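Local coordinates for protein aldo-keto reductase AKR2E4 (Bombyx mori, PDB 3WCZ) that acts as an NADP-dependent oxidoreductase with high 3-dehydroecdysone reductase activity and may take part in regulating molting in the silkworm, at residues Ile8-Gly13 against Ala152-Val157; Pro122-Pro127 against Asp132-Leu137; Thr166-Val169 against Arg175-Ile178; Tyr248-Gly253 against Ile270-Phe275. One frame throughout, in Å; residues are numbered along the deposited sequence.

Contact 1 (Ile8-Gly13 against Ala152-Val157)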
loop_
_atom_site.group_PDB
_atom_site.type_symbol
_atom_site.label_atom_id
_atom_site.label_comp_id
_atom_site.label_asym_id
_atom_site.label_seq_id
_atom_site.Cartn_x
_atom_site.Cartn_y
_atom_site.Cartn_z
ATOM N N ILE A 8 4.829 -2.270 12.974
ATOM C CA ILE A 8 3.635 -1.931 13.756
ATOM C C ILE A 8 2.973 -3.280 14.179
ATOM O O ILE A 8 2.920 -4.249 13.399
ATOM C CB ILE A 8 2.655 -1.052 12.935
ATOM C CG1 ILE A 8 3.231 0.356 12.690
ATOM C CG2 ILE A 8 1.325 -0.932 13.650
ATOM C CD1 ILE A 8 2.329 1.335 11.892
ATOM N N GLN A 9 2.552 -3.397 15.434
ATOM C CA GLN A 9 1.787 -4.569 15.837
ATOM C C GLN A 9 0.325 -4.311 15.497
ATOM O O GLN A 9 -0.214 -3.313 15.922
ATOM C CB GLN A 9 1.933 -4.867 17.331
ATOM C CG GLN A 9 1.164 -6.079 17.650
ATOM C CD GLN A 9 1.307 -6.604 19.073
ATOM O OE1 GLN A 9 0.590 -7.535 19.465
ATOM N NE2 GLN A 9 2.231 -6.040 19.839
ATOM N N LEU A 10 -0.286 -5.186 14.691
ATOM C CA LEU A 10 -1.694 -4.993 14.270
ATOM C C LEU A 10 -2.695 -5.402 15.351
ATOM O O LEU A 10 -2.332 -6.085 16.321
ATOM C CB LEU A 10 -1.977 -5.760 12.991
ATOM C CG LEU A 10 -1.087 -5.316 11.828
ATOM C CD1 LEU A 10 -1.166 -6.269 10.641
ATOM C CD2 LEU A 10 -1.367 -3.831 11.434
ATOM N N ASN A 11 -3.956 -5.011 15.166
ATOM C CA ASN A 11 -4.983 -5.347 16.142
ATOM C C ASN A 11 -5.248 -6.849 16.309
ATOM O O ASN A 11 -5.926 -7.241 17.262
ATOM C CB ASN A 11 -6.274 -4.542 15.885
ATOM C CG ASN A 11 -6.911 -4.811 14.513
ATOM O OD1 ASN A 11 -6.778 -5.891 13.942
ATOM N ND2 ASN A 11 -7.632 -3.819 14.006
ATOM N N ASP A 12 -4.723 -7.685 15.418
ATOM C CA ASP A 12 -4.867 -9.142 15.541
ATOM C C ASP A 12 -3.567 -9.801 16.068
ATOM O O ASP A 12 -3.455 -11.029 16.106
ATOM C CB ASP A 12 -5.324 -9.762 14.216
ATOM C CG ASP A 12 -4.253 -9.723 13.138
ATOM O OD1 ASP A 12 -3.150 -9.178 13.364
ATOM O OD2 ASP A 12 -4.531 -10.252 12.044
ATOM N N GLY A 13 -2.597 -8.970 16.442
ATOM C CA GLY A 13 -1.334 -9.455 16.980
ATOM C C GLY A 13 -0.219 -9.624 15.975
ATOM O O GLY A 13 0.950 -9.715 16.362
ATOM N N ALA A 152 -5.112 -16.356 4.705
ATOM C CA ALA A 152 -4.680 -14.994 4.977
ATOM C C ALA A 152 -4.465 -14.860 6.472
ATOM O O ALA A 152 -5.360 -15.163 7.263
ATOM C CB ALA A 152 -5.715 -14.014 4.532
ATOM N N ARG A 153 -3.296 -14.408 6.893
ATOM C CA ARG A 153 -3.028 -14.245 8.319
ATOM C C ARG A 153 -3.803 -13.067 8.875
ATOM O O ARG A 153 -4.352 -13.130 9.985
ATOM C CB ARG A 153 -1.541 -14.032 8.571
ATOM C CG ARG A 153 -0.675 -15.210 8.209
ATOM C CD ARG A 153 -0.757 -16.334 9.222
ATOM N NE ARG A 153 0.210 -17.387 8.913
ATOM C CZ ARG A 153 -0.079 -18.535 8.310
ATOM N NH1 ARG A 153 -1.332 -18.832 7.934
ATOM N NH2 ARG A 153 0.894 -19.402 8.089
ATOM N N SER A 154 -3.843 -11.984 8.109
ATOM C CA SER A 154 -4.595 -10.774 8.456
ATOM C C SER A 154 -5.403 -10.294 7.259
ATOM O O SER A 154 -5.041 -10.563 6.123
ATOM C CB SER A 154 -3.649 -9.630 8.848
ATOM O OG SER A 154 -2.888 -9.959 10.004
ATOM N N ILE A 155 -6.472 -9.564 7.545
ATOM C CA ILE A 155 -7.355 -9.034 6.527
ATOM C C ILE A 155 -7.590 -7.549 6.744
ATOM O O ILE A 155 -7.662 -7.066 7.868
ATOM C CB ILE A 155 -8.710 -9.818 6.448
ATOM C CG1 ILE A 155 -9.411 -9.892 7.815
ATOM C CG2 ILE A 155 -8.463 -11.197 5.854
ATOM C CD1 ILE A 155 -10.802 -10.498 7.678
ATOM N N GLY A 156 -7.677 -6.805 5.641
ATOM C CA GLY A 156 -7.967 -5.384 5.703
ATOM C C GLY A 156 -8.597 -4.888 4.419
ATOM O O GLY A 156 -9.074 -5.674 3.577
ATOM N N VAL A 157 -8.633 -3.570 4.290
ATOM C CA VAL A 157 -9.290 -2.948 3.158
ATOM C C VAL A 157 -8.413 -1.864 2.555
ATOM O O VAL A 157 -7.364 -1.489 3.119
ATOM C CB VAL A 157 -10.679 -2.370 3.575
ATOM C CG1 VAL A 157 -11.593 -3.481 4.056
ATOM C CG2 VAL A 157 -10.538 -1.228 4.617
HETATM O O HOH W 1 -7.053 -9.725 10.542
#

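Contact 2 (Pro122-Pro127 against Asp132-Leu137)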
loop_
_atom_site.group_PDB
_atom_site.type_symbol
_atom_site.label_atom_id
_atom_site.label_comp_id
_atom_site.label_asym_id
_atom_site.label_seq_id
_atom_site.Cartn_x
_atom_site.Cartn_y
_atom_site.Cartn_z
ATOM N N PRO A 122 -13.967 -0.522 -2.347
ATOM C CA PRO A 122 -15.295 -0.918 -1.840
ATOM C C PRO A 122 -16.314 -1.107 -2.966
ATOM O O PRO A 122 -17.417 -1.557 -2.686
ATOM C CB PRO A 122 -15.694 0.245 -0.916
ATOM C CG PRO A 122 -14.922 1.441 -1.437
ATOM C CD PRO A 122 -13.617 0.860 -1.976
ATOM N N ILE A 123 -15.962 -0.742 -4.181
ATOM C CA ILE A 123 -16.796 -0.872 -5.364
ATOM C C ILE A 123 -16.727 -2.296 -5.877
ATOM O O ILE A 123 -15.676 -2.929 -5.876
ATOM C CB ILE A 123 -16.286 0.080 -6.480
ATOM C CG1 ILE A 123 -16.312 1.532 -5.989
ATOM C CG2 ILE A 123 -17.084 -0.063 -7.734
ATOM C CD1 ILE A 123 -15.446 2.457 -6.844
ATOM N N ALA A 124 -17.872 -2.789 -6.355
ATOM C CA ALA A 124 -17.967 -4.096 -7.017
ATOM C C ALA A 124 -18.283 -3.848 -8.488
ATOM O O ALA A 124 -19.125 -3.007 -8.812
ATOM C CB ALA A 124 -19.033 -4.941 -6.393
ATOM N N THR A 125 -17.612 -4.575 -9.372
ATOM C CA THR A 125 -17.883 -4.485 -10.801
ATOM C C THR A 125 -18.035 -5.878 -11.381
ATOM O O THR A 125 -17.707 -6.894 -10.758
ATOM C CB THR A 125 -16.788 -3.732 -11.568
ATOM O OG1 THR A 125 -15.567 -4.474 -11.500
ATOM C CG2 THR A 125 -16.588 -2.353 -10.978
ATOM N N LYS A 126 -18.619 -5.924 -12.572
ATOM C CA LYS A 126 -18.578 -7.116 -13.379
ATOM C C LYS A 126 -17.220 -7.137 -14.093
ATOM O O LYS A 126 -16.466 -6.163 -14.056
ATOM C CB LYS A 126 -19.749 -7.113 -14.375
ATOM C CG LYS A 126 -21.137 -6.921 -13.745
ATOM C CD LYS A 126 -21.551 -8.082 -12.902
ATOM C CE LYS A 126 -23.056 -8.049 -12.571
ATOM N NZ LYS A 126 -23.959 -8.406 -13.728
ATOM N N PRO A 127 -16.874 -8.275 -14.686
ATOM C CA PRO A 127 -15.512 -8.381 -15.203
ATOM C C PRO A 127 -15.198 -7.360 -16.302
ATOM O O PRO A 127 -14.014 -7.103 -16.576
ATOM C CB PRO A 127 -15.461 -9.810 -15.741
ATOM C CG PRO A 127 -16.475 -10.550 -14.957
ATOM C CD PRO A 127 -17.581 -9.559 -14.694
ATOM N N ASP A 132 -21.545 -3.102 -10.378
ATOM C CA ASP A 132 -22.365 -4.061 -9.674
ATOM C C ASP A 132 -22.673 -3.419 -8.304
ATOM O O ASP A 132 -22.152 -2.312 -7.990
ATOM C CB ASP A 132 -21.640 -5.407 -9.578
ATOM C CG ASP A 132 -22.572 -6.578 -9.342
ATOM O OD1 ASP A 132 -23.797 -6.372 -9.114
ATOM O OD2 ASP A 132 -22.085 -7.734 -9.376
ATOM N N ASN A 133 -23.517 -4.066 -7.504
ATOM C CA ASN A 133 -23.997 -3.455 -6.248
ATOM C C ASN A 133 -23.848 -4.337 -5.014
ATOM O O ASN A 133 -24.529 -4.130 -4.002
ATOM C CB ASN A 133 -25.454 -3.014 -6.393
ATOM C CG ASN A 133 -26.357 -4.157 -6.786
ATOM O OD1 ASN A 133 -25.978 -5.331 -6.693
ATOM N ND2 ASN A 133 -27.566 -3.827 -7.246
ATOM N N ILE A 134 -22.965 -5.318 -5.093
ATOM C CA ILE A 134 -22.646 -6.173 -3.953
ATOM C C ILE A 134 -22.150 -5.333 -2.772
ATOM O O ILE A 134 -21.247 -4.513 -2.911
ATOM C CB ILE A 134 -21.571 -7.219 -4.340
ATOM C CG1 ILE A 134 -22.046 -8.060 -5.533
ATOM C CG2 ILE A 134 -21.241 -8.129 -3.146
ATOM C CD1 ILE A 134 -20.990 -8.986 -6.094
ATOM N N ASP A 135 -22.753 -5.516 -1.616
ATOM C CA ASP A 135 -22.327 -4.841 -0.397
ATOM C C ASP A 135 -20.944 -5.348 -0.003
ATOM O O ASP A 135 -20.679 -6.546 0.019
ATOM C CB ASP A 135 -23.343 -5.169 0.689
ATOM C CG ASP A 135 -23.231 -4.315 1.923
ATOM O OD1 ASP A 135 -22.208 -3.624 2.150
ATOM O OD2 ASP A 135 -24.208 -4.333 2.712
ATOM N N TYR A 136 -20.044 -4.409 0.301
ATOM C CA TYR A 136 -18.697 -4.786 0.742
ATOM C C TYR A 136 -18.757 -5.540 2.071
ATOM O O TYR A 136 -17.810 -6.224 2.429
ATOM C CB TYR A 136 -17.753 -3.554 0.832
ATOM C CG TYR A 136 -18.294 -2.456 1.704
ATOM C CD1 TYR A 136 -18.241 -2.560 3.087
ATOM C CD2 TYR A 136 -18.878 -1.325 1.165
ATOM C CE1 TYR A 136 -18.770 -1.589 3.891
ATOM C CE2 TYR A 136 -19.431 -0.345 1.963
ATOM C CZ TYR A 136 -19.368 -0.472 3.335
ATOM O OH TYR A 136 -19.932 0.485 4.124
ATOM N N LEU A 137 -19.880 -5.464 2.792
ATOM C CA LEU A 137 -20.016 -6.299 3.993
ATOM C C LEU A 137 -20.052 -7.776 3.632
ATOM O O LEU A 137 -19.577 -8.628 4.386
ATOM C CB LEU A 137 -21.263 -5.947 4.804
ATOM C CG LEU A 137 -21.329 -4.580 5.440
ATOM C CD1 LEU A 137 -22.644 -4.495 6.167
ATOM C CD2 LEU A 137 -20.165 -4.348 6.391
HETATM O O HOH W 2 -18.454 -4.147 -2.727
HETATM O O HOH W 3 -19.673 -8.698 -9.535
#

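Contact 3 (Thr166-Val169 against Arg175-Ile178). With EDO (1,2-ethanediol), chain C.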
loop_
_atom_site.group_PDB
_atom_site.type_symbol
_atom_site.label_atom_id
_atom_site.label_comp_id
_atom_site.label_asym_id
_atom_site.label_seq_id
_atom_site.Cartn_x
_atom_site.Cartn_y
_atom_site.Cartn_z
ATOM N N THR A 166 -16.515 3.080 9.333
ATOM C CA THR A 166 -17.423 2.989 10.483
ATOM C C THR A 166 -18.461 1.872 10.268
ATOM O O THR A 166 -18.727 1.074 11.191
ATOM C CB THR A 166 -18.108 4.348 10.708
ATOM O OG1 THR A 166 -17.111 5.291 11.094
ATOM C CG2 THR A 166 -19.200 4.289 11.769
ATOM N N ARG A 167 -19.052 1.799 9.077
ATOM C CA ARG A 167 -20.077 0.802 8.819
ATOM C C ARG A 167 -19.485 -0.582 8.877
ATOM O O ARG A 167 -20.094 -1.523 9.403
ATOM C CB ARG A 167 -20.716 1.057 7.460
ATOM C CG ARG A 167 -21.831 0.093 7.102
ATOM C CD ARG A 167 -22.709 0.644 5.978
ATOM N NE ARG A 167 -23.759 -0.300 5.601
ATOM C CZ ARG A 167 -23.595 -1.295 4.743
ATOM N NH1 ARG A 167 -22.437 -1.518 4.132
ATOM N NH2 ARG A 167 -24.612 -2.118 4.487
ATOM N N LEU A 168 -18.301 -0.745 8.309
ATOM C CA LEU A 168 -17.638 -2.027 8.319
ATOM C C LEU A 168 -17.340 -2.460 9.741
ATOM O O LEU A 168 -17.659 -3.606 10.102
ATOM C CB LEU A 168 -16.371 -1.969 7.437
ATOM C CG LEU A 168 -15.574 -3.263 7.341
ATOM C CD1 LEU A 168 -16.461 -4.368 6.787
ATOM C CD2 LEU A 168 -14.340 -3.088 6.462
ATOM N N VAL A 169 -16.818 -1.558 10.580
ATOM C CA VAL A 169 -16.515 -1.853 11.969
ATOM C C VAL A 169 -17.779 -2.228 12.762
ATOM O O VAL A 169 -17.759 -3.170 13.557
ATOM C CB VAL A 169 -15.778 -0.675 12.651
ATOM C CG1 VAL A 169 -15.688 -0.907 14.138
ATOM C CG2 VAL A 169 -14.391 -0.503 12.031
ATOM N N ARG A 175 -12.616 -6.235 12.715
ATOM C CA ARG A 175 -12.375 -5.045 11.913
ATOM C C ARG A 175 -11.060 -5.220 11.145
ATOM O O ARG A 175 -10.234 -6.088 11.452
ATOM C CB ARG A 175 -12.396 -3.751 12.735
ATOM C CG ARG A 175 -11.183 -3.534 13.540
ATOM C CD ARG A 175 -11.337 -2.392 14.544
ATOM N NE ARG A 175 -12.445 -2.650 15.476
ATOM C CZ ARG A 175 -12.890 -1.794 16.387
ATOM N NH1 ARG A 175 -12.358 -0.592 16.525
ATOM N NH2 ARG A 175 -13.900 -2.156 17.157
ATOM N N PRO A 176 -10.929 -4.462 10.068
ATOM C CA PRO A 176 -9.716 -4.549 9.278
ATOM C C PRO A 176 -8.496 -4.202 10.116
ATOM O O PRO A 176 -8.580 -3.348 11.016
ATOM C CB PRO A 176 -9.957 -3.529 8.160
ATOM C CG PRO A 176 -11.062 -2.707 8.595
ATOM C CD PRO A 176 -11.880 -3.486 9.524
ATOM N N VAL A 177 -7.371 -4.854 9.851
ATOM C CA VAL A 177 -6.106 -4.451 10.488
ATOM C C VAL A 177 -5.561 -3.159 9.893
ATOM O O VAL A 177 -4.873 -2.414 10.581
ATOM C CB VAL A 177 -4.993 -5.518 10.378
ATOM C CG1 VAL A 177 -5.350 -6.766 11.167
ATOM C CG2 VAL A 177 -4.678 -5.878 8.920
ATOM N N ILE A 178 -5.928 -2.897 8.634
ATOM C CA ILE A 178 -5.350 -1.846 7.813
ATOM C C ILE A 178 -6.387 -1.289 6.864
ATOM O O ILE A 178 -7.232 -2.022 6.376
ATOM C CB ILE A 178 -4.154 -2.410 7.008
ATOM C CG1 ILE A 178 -2.910 -2.352 7.912
ATOM C CG2 ILE A 178 -3.905 -1.633 5.665
ATOM C CD1 ILE A 178 -1.775 -3.197 7.488
HETATM C C1 EDO C . -14.086 -5.983 16.342
HETATM O O1 EDO C . -14.303 -4.767 15.602
HETATM C C2 EDO C . -12.594 -6.134 16.659
HETATM O O2 EDO C . -11.898 -6.513 15.453
#

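Contact 4 (Tyr248-Gly253 against Ile270-Phe275)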
loop_
_atom_site.group_PDB
_atom_site.type_symbol
_atom_site.label_atom_id
_atom_site.label_comp_id
_atom_site.label_asym_id
_atom_site.label_seq_id
_atom_site.Cartn_x
_atom_site.Cartn_y
_atom_site.Cartn_z
ATOM N N TYR A 248 8.125 11.619 6.591
ATOM C CA TYR A 248 6.912 12.373 6.944
ATOM C C TYR A 248 5.762 11.398 7.212
ATOM O O TYR A 248 5.029 11.510 8.208
ATOM C CB TYR A 248 6.589 13.358 5.806
ATOM C CG TYR A 248 5.147 13.807 5.704
ATOM C CD1 TYR A 248 4.604 14.718 6.590
ATOM C CD2 TYR A 248 4.328 13.304 4.701
ATOM C CE1 TYR A 248 3.275 15.095 6.509
ATOM C CE2 TYR A 248 3.016 13.687 4.608
ATOM C CZ TYR A 248 2.491 14.562 5.512
ATOM O OH TYR A 248 1.174 14.953 5.414
ATOM N N LEU A 249 5.595 10.418 6.321
ATOM C CA LEU A 249 4.524 9.462 6.500
ATOM C C LEU A 249 4.742 8.584 7.739
ATOM O O LEU A 249 3.795 8.345 8.523
ATOM C CB LEU A 249 4.369 8.617 5.226
ATOM C CG LEU A 249 3.998 9.445 3.985
ATOM C CD1 LEU A 249 4.168 8.640 2.724
ATOM C CD2 LEU A 249 2.604 10.013 4.099
ATOM N N ILE A 250 5.973 8.119 7.931
ATOM C CA ILE A 250 6.335 7.361 9.127
ATOM C C ILE A 250 5.981 8.163 10.396
ATOM O O ILE A 250 5.462 7.613 11.378
ATOM C CB ILE A 250 7.843 6.983 9.120
ATOM C CG1 ILE A 250 8.215 6.031 7.971
ATOM C CG2 ILE A 250 8.261 6.407 10.471
ATOM C CD1 ILE A 250 7.697 4.644 8.164
ATOM N N ASP A 251 6.332 9.449 10.441
ATOM C CA ASP A 251 6.053 10.265 11.615
ATOM C C ASP A 251 4.581 10.548 11.855
ATOM O O ASP A 251 4.183 10.918 12.970
ATOM C CB ASP A 251 6.849 11.581 11.539
ATOM C CG ASP A 251 8.282 11.421 12.006
ATOM O OD1 ASP A 251 8.481 10.812 13.067
ATOM O OD2 ASP A 251 9.204 11.841 11.265
ATOM N N ARG A 252 3.759 10.322 10.833
ATOM C CA ARG A 252 2.312 10.332 10.989
ATOM C C ARG A 252 1.769 8.955 11.383
ATOM O O ARG A 252 0.551 8.778 11.454
ATOM C CB ARG A 252 1.631 10.870 9.738
ATOM C CG ARG A 252 1.826 12.378 9.584
ATOM C CD ARG A 252 1.065 12.910 8.400
ATOM N NE ARG A 252 -0.355 12.627 8.527
ATOM C CZ ARG A 252 -1.205 12.605 7.522
ATOM N NH1 ARG A 252 -0.808 12.887 6.307
ATOM N NH2 ARG A 252 -2.461 12.262 7.728
ATOM N N GLY A 253 2.653 7.990 11.629
ATOM C CA GLY A 253 2.273 6.653 12.060
ATOM C C GLY A 253 1.822 5.744 10.942
ATOM O O GLY A 253 1.111 4.769 11.201
ATOM N N ILE A 270 14.179 2.724 2.290
ATOM C CA ILE A 270 13.972 2.090 3.598
ATOM C C ILE A 270 14.912 2.680 4.662
ATOM O O ILE A 270 14.781 2.358 5.835
ATOM C CB ILE A 270 14.090 0.541 3.475
ATOM C CG1 ILE A 270 13.514 -0.157 4.704
ATOM C CG2 ILE A 270 15.519 0.136 3.205
ATOM C CD1 ILE A 270 13.169 -1.600 4.422
ATOM N N ASP A 271 15.806 3.585 4.254
ATOM C CA ASP A 271 16.783 4.156 5.191
ATOM C C ASP A 271 16.190 5.382 5.904
ATOM O O ASP A 271 16.631 6.508 5.687
ATOM C CB ASP A 271 18.088 4.487 4.451
ATOM C CG ASP A 271 19.240 4.818 5.380
ATOM O OD1 ASP A 271 19.118 4.636 6.609
ATOM O OD2 ASP A 271 20.280 5.269 4.847
ATOM N N LEU A 272 15.205 5.140 6.759
ATOM C CA LEU A 272 14.367 6.189 7.340
ATOM C C LEU A 272 14.409 6.240 8.849
ATOM O O LEU A 272 13.629 6.966 9.445
ATOM C CB LEU A 272 12.893 5.951 6.898
ATOM C CG LEU A 272 12.615 5.712 5.421
ATOM C CD1 LEU A 272 11.130 5.428 5.239
ATOM C CD2 LEU A 272 13.025 6.878 4.567
ATOM N N PHE A 273 15.298 5.458 9.469
ATOM C CA PHE A 273 15.193 5.202 10.908
ATOM C C PHE A 273 16.365 5.725 11.718
ATOM O O PHE A 273 16.503 5.386 12.889
ATOM C CB PHE A 273 14.872 3.717 11.135
ATOM C CG PHE A 273 13.649 3.316 10.380
ATOM C CD1 PHE A 273 12.403 3.731 10.821
ATOM C CD2 PHE A 273 13.738 2.652 9.160
ATOM C CE1 PHE A 273 11.288 3.468 10.091
ATOM C CE2 PHE A 273 12.591 2.381 8.420
ATOM C CZ PHE A 273 11.379 2.790 8.898
ATOM N N ASP A 274 17.129 6.619 11.107
ATOM C CA ASP A 274 18.208 7.300 11.798
ATOM C C ASP A 274 17.930 8.809 11.918
ATOM O O ASP A 274 18.823 9.580 12.284
ATOM C CB ASP A 274 19.546 7.004 11.094
ATOM C CG ASP A 274 19.610 7.516 9.674
ATOM O OD1 ASP A 274 18.554 7.824 9.087
ATOM O OD2 ASP A 274 20.738 7.577 9.099
ATOM N N PHE A 275 16.692 9.223 11.669
ATOM C CA PHE A 275 16.267 10.607 11.842
ATOM C C PHE A 275 14.775 10.641 11.974
ATOM O O PHE A 275 14.105 9.639 11.713
ATOM C CB PHE A 275 16.720 11.511 10.671
ATOM C CG PHE A 275 15.865 11.428 9.432
ATOM C CD1 PHE A 275 15.843 10.277 8.637
ATOM C CD2 PHE A 275 15.105 12.513 9.034
ATOM C CE1 PHE A 275 15.072 10.235 7.475
ATOM C CE2 PHE A 275 14.385 12.478 7.880
ATOM C CZ PHE A 275 14.363 11.340 7.102
#

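Contact 1 (Ile8-Gly13 against Ala152-Val157)
Asp12 OD2 accepts a short hydrogen bond from Ser154 OG, 2.6 Å long, on the syn lone pair that faces the other carboxylate oxygen. Water 1 donates to the same Asp12 OD2 at 3.0 Å and accepts from Ile155 N at 3.1 Å, so OD2 is gripped by the Ser154 hydroxyl directly and tied to the Ile155 amide through water. Arg147 adds a long, weak ion pair to OD2. The second oxygen, OD1, accepts from Asn14 N, two residues on, which helps fix the rotation of the group. Asp12 CB points toward the other segment, and chi1 of 70° places CG between the backbone N and the carbonyl carbon, setting OD2 against Ser154 OG. Residues 10-13 form a type I turn, closed by Gly13 N to Leu10 O at 2.9 Å, in the link of the N-terminal hairpin 7-9/15-17. As in other aldo-keto reductases, this hairpin covers the N-terminal end of the TIM barrel; Ser154 stands near the start of the fifth barrel strand, 152-158. Beside the polar pair, Leu10 brings CD1 to 4.1 Å from Ser154 OG, and its side chain also touches Ile178. Asn11 ND2 donates to Pro176 O, in the loop before barrel strand 178-182.

Contact 2 (Pro122-Pro127 against Asp132-Leu137)
Residues 122-127 and 132-137 run roughly antiparallel, their end-to-end directions 149° apart, where Ala124 and Asp132 come side by side. Asp132 N donates to Ala124 O at 2.9 Å, but the bond is bent to 150° at the hydrogen and the donor stands above the carbonyl plane. Further along, water 2 spans the gap, donating to both Pro122 O and Ile134 O at 2.8 Å. This is the long loop between barrel strand 114-119 and helix 136-148, loop A of aldo-keto reductases, and Pro122 lies close to the NADP-binding Asn159. Among the side chains, Ala124 CB packs on Ile134 CB at 4.0 Å, while Pro122 CB approaches Tyr136 CD2 obliquely at 4.1 Å. Asp135 caps the helix through OD1 to Leu137 N and also lays that oxygen over one face of the Tyr136 ring. Lys126, bent at chi2 and chi4, passes its aliphatic part across the Asp132 carboxylate, CE lying 3.4 Å from OD2. Its NZ stays 4.8 Å from Asp132 OD2, so the opposite charges may attract without pairing; between the two segments one backbone bond, a bridging water and small apolar contacts do the joining.

Contact 3 (Thr166-Val169 against Arg175-Ile178)
Leu168, on helix 162-170, is the first residue of 166-169 to meet the loop that leads into strand 178-182, the helix-to-strand return between the fifth and sixth strands of the TIM barrel. Its CG extends directly opposite the backbone N (chi1 -179°), and the CD2 methyl of Leu168 meets the CG-CD side of Pro176, 3.9 Å from Pro176 CG and equally near Pro176 CD. Trp140 of helix 136-148 touches both residues, and Val157 of the fifth strand also borders Leu168, so the pair belongs to the layer between helices and barrel. One residue on, Val169 divides its methyls over Arg175. CG2 rests 3.9 Å from Arg175 CB, whereas CG1, standing opposite the backbone N, covers one face of the guanidinium over its centre, 3.7 Å from CZ. The arginine chain folds at chi3 (59°), bringing the flat group back across the valine, and NH1 is anchored on Leu199 O. Pro176 O in turn receives Asn11 ND2. A 1,2-ethanediol, probably from the crystallisation liquor, occupies the guanidinium edge: in its plane, O1 accepts hydrogen bonds from Arg175 NE (2.8 Å) and NH2. The diol's O2 accepts from Arg175 N at 2.8 Å.

Contact 4 (Tyr248-Gly253 against Ile270-Phe275)
Ile250 points its CB from helix 241-251 toward Leu272 and Phe273. From there CG1 runs opposite the carbonyl carbon and meets the Leu272 CD1 methyl at 4.0 Å, the two side chains passing at a slant. The chain then bends (chi2 -72°), which brings Ile250 CD1 to 4.2 Å from Phe273 CZ, obliquely to the ring; the isoleucine and phenylalanine side chains cross at about a right angle. One face of that ring is backed by Leu272 CB, 3.9 Å above its plane and offset toward the rim, so neighbouring residues of the loop form a joint apolar surface for the isoleucine. Just beyond, the helix stops in a Schellman motif: Gly253 adopts positive phi and its N bonds Ile250 O at 2.8 Å. Polar links run beside the apolar ones, since Arg247 holds both Leu272 O and the Asp251 carboxylate, whose other oxygen, OD2, accepts from Leu277 N. Arg252 NH1 bends back to Tyr248 OH at 3.0 Å, tilted from the guanidinium plane. The contact thus joins the end of helix 241-251, whose Ile250 also touches Pro256 of strand 255-256, to the loop between helix 263-270, whose last turn carries the NADP-binding Asn269, and helix 279-286.

Overall arrangement
Along the chain contact 2 is nested within the long loop closed by contact 1, and contacts 3 and 4 follow in series. Contacts 1 and 3, centres about 11 Å apart, are joined by the parallel barrel strands 152-158 and 178-182, with Ile155 O to Val177 N and Val157 N to Ile178 O both probable hydrogen bonds. Contacts 2 and 3 meet through the Asp135-Arg167 salt bridge, which ties the start of helix 136-148 to helix 162-170. Contact 4 lies across the chain's centre from contact 2, about 35 Å between centres, touching contact 1 where Ile8 meets Gly253. Contacts 1 to 4 thus lie among the hairpin, loops and outer helices of one TIM barrel, which binds NADP.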